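Local coordinates for alpha-1,2-mannosidase (Bacteroides thetaiotaomicron, PDB 2WW2), which is a calcium-dependent glycoside hydrolase of family GH92, an inverting alpha-mannosidase of a human gut symbiont, at residues T343-P347 with L664-E668. Numbering follows the deposited sequence.
Sequences TLLYP and LHLPE
The last turn of helix 338-345 packs against residues 664-668, on strand 661-665 and the chain that follows, and the two backbones come closest at Leu345 and Leu666, whose CA atoms are 6.0 Å apart. Four leucines, two from each segment, make up most of the interface. CD2 of Leu345 sits 3.7 Å from CD2 of Leu666 and also touches CB of Leu664, so one methyl packs against both residues. Leu344 straddles the same pair with both branches. Chi1 of 179° puts its CG anti to the backbone N, and chi2 of 55° then turns CD2 to within 3.9 Å of CD2 of Leu664 and CD1 to CD2 of Leu666. Leu344 and Leu345 each cross Leu664 at about a right angle. CD2 of Leu666 also lies 3.3 Å from the carbonyl O of Leu344, a close methyl-to-oxygen contact. Further out, two proline rings meet by their CG atoms at 3.7 Å, Pro347 against Pro667.

Between the apolar patches the polar link is a water. It donates to O of Leu345 (2.8 Å) and to O of His665 (2.9 Å), and so bridges two backbone carbonyls that could not bond to each other. NH1 of Arg273 also donates to O of Leu345, and the backbone of Arg273 hydrogen-bonds with that of His665. The imidazole of His665 is held by Glu275 and Asn671. Phe642, Tyr652, His703 and Leu706 extend the leucine cluster around Leu344, and Phe642 also touches Leu664.

The contact joins the end of helix 338-345 and the start of helix 347-364 to one strand of the six-stranded mixed sheet and the residues after it. The catalytic domain is of the six-hairpin glycosidase clan, consistent with the (alpha/alpha)6 barrel of GH92.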
loop_
_atom_site.group_PDB
_atom_site.type_symbol
_atom_site.label_atom_id
_atom_site.label_comp_id
_atom_site.label_asym_id
_atom_site.label_seq_id
_atom_site.Cartn_x
_atom_site.Cartn_y
_atom_site.Cartn_z
ATOM N N THR A 343 19.691 34.694 5.935
ATOM C CA THR A 343 20.667 35.159 6.931
ATOM C C THR A 343 22.085 34.960 6.437
ATOM O O THR A 343 22.991 35.661 6.877
ATOM C CB THR A 343 20.534 34.433 8.314
ATOM O OG1 THR A 343 20.817 33.042 8.146
ATOM C CG2 THR A 343 19.121 34.613 8.900
ATOM N N LEU A 344 22.288 33.997 5.536
ATOM C CA LEU A 344 23.635 33.673 5.063
ATOM C C LEU A 344 24.001 34.494 3.825
ATOM O O LEU A 344 25.009 35.202 3.806
ATOM C CB LEU A 344 23.734 32.171 4.729
ATOM C CG LEU A 344 25.083 31.655 4.194
ATOM C CD1 LEU A 344 26.214 32.017 5.159
ATOM C CD2 LEU A 344 25.030 30.132 3.940
ATOM N N LEU A 345 23.172 34.375 2.790
ATOM C CA LEU A 345 23.488 34.953 1.487
ATOM C C LEU A 345 22.829 36.316 1.201
ATOM O O LEU A 345 23.313 37.068 0.350
ATOM C CB LEU A 345 23.109 33.973 0.390
ATOM C CG LEU A 345 24.046 32.775 0.186
ATOM C CD1 LEU A 345 23.396 31.823 -0.781
ATOM C CD2 LEU A 345 25.391 33.216 -0.374
ATOM N N TYR A 346 21.736 36.614 1.906
ATOM C CA TYR A 346 20.974 37.847 1.701
ATOM C C TYR A 346 20.628 38.517 3.036
ATOM O O TYR A 346 19.460 38.819 3.303
ATOM C CB TYR A 346 19.703 37.546 0.885
ATOM C CG TYR A 346 19.987 36.695 -0.345
ATOM C CD1 TYR A 346 20.404 37.291 -1.540
ATOM C CD2 TYR A 346 19.872 35.312 -0.307
ATOM C CE1 TYR A 346 20.699 36.516 -2.668
ATOM C CE2 TYR A 346 20.163 34.525 -1.433
ATOM C CZ TYR A 346 20.565 35.152 -2.614
ATOM O OH TYR A 346 20.851 34.404 -3.740
ATOM N N PRO A 347 21.643 38.767 3.885
ATOM C CA PRO A 347 21.325 39.191 5.254
ATOM C C PRO A 347 20.717 40.598 5.298
ATOM O O PRO A 347 20.094 40.957 6.295
ATOM C CB PRO A 347 22.693 39.150 5.969
ATOM C CG PRO A 347 23.691 39.344 4.883
ATOM C CD PRO A 347 23.090 38.605 3.686
ATOM N N LEU A 664 30.179 30.916 -2.563
ATOM C CA LEU A 664 29.225 31.796 -1.934
ATOM C C LEU A 664 29.867 33.175 -1.785
ATOM O O LEU A 664 30.933 33.310 -1.173
ATOM C CB LEU A 664 28.818 31.235 -0.568
ATOM C CG LEU A 664 27.910 29.999 -0.534
ATOM C CD1 LEU A 664 28.675 28.707 -0.902
ATOM C CD2 LEU A 664 27.319 29.867 0.852
ATOM N N HIS A 665 29.221 34.190 -2.361
ATOM C CA HIS A 665 29.699 35.563 -2.298
ATOM C C HIS A 665 29.006 36.255 -1.157
ATOM O O HIS A 665 27.835 36.645 -1.260
ATOM C CB HIS A 665 29.449 36.272 -3.627
ATOM C CG HIS A 665 30.262 35.702 -4.745
ATOM N ND1 HIS A 665 31.641 35.758 -4.756
ATOM C CD2 HIS A 665 29.903 35.022 -5.859
ATOM C CE1 HIS A 665 32.096 35.147 -5.838
ATOM N NE2 HIS A 665 31.061 34.687 -6.523
ATOM N N LEU A 666 29.732 36.355 -0.050
ATOM C CA LEU A 666 29.186 36.848 1.201
ATOM C C LEU A 666 29.515 38.322 1.425
ATOM O O LEU A 666 30.262 38.929 0.645
ATOM C CB LEU A 666 29.680 35.972 2.353
ATOM C CG LEU A 666 29.314 34.495 2.136
ATOM C CD1 LEU A 666 30.032 33.565 3.094
ATOM C CD2 LEU A 666 27.808 34.266 2.226
ATOM N N PRO A 667 28.928 38.919 2.467
ATOM C CA PRO A 667 29.186 40.336 2.740
ATOM C C PRO A 667 30.673 40.662 2.937
ATOM O O PRO A 667 31.453 39.806 3.354
ATOM C CB PRO A 667 28.409 40.586 4.041
ATOM C CG PRO A 667 27.216 39.624 3.930
ATOM C CD PRO A 667 27.840 38.367 3.305
ATOM N N GLU A 668 31.032 41.906 2.631
ATOM C CA GLU A 668 32.370 42.449 2.866
ATOM C C GLU A 668 33.447 41.742 2.056
ATOM O O GLU A 668 34.588 41.573 2.495
ATOM C CB GLU A 668 32.655 42.501 4.362
ATOM C CG GLU A 668 31.720 43.518 5.013
ATOM C CD GLU A 668 31.648 43.406 6.512
ATOM O OE1 GLU A 668 31.726 42.274 7.037
ATOM O OE2 GLU A 668 31.509 44.458 7.168
HETATM O O HOH W 1 25.946 37.848 0.513
#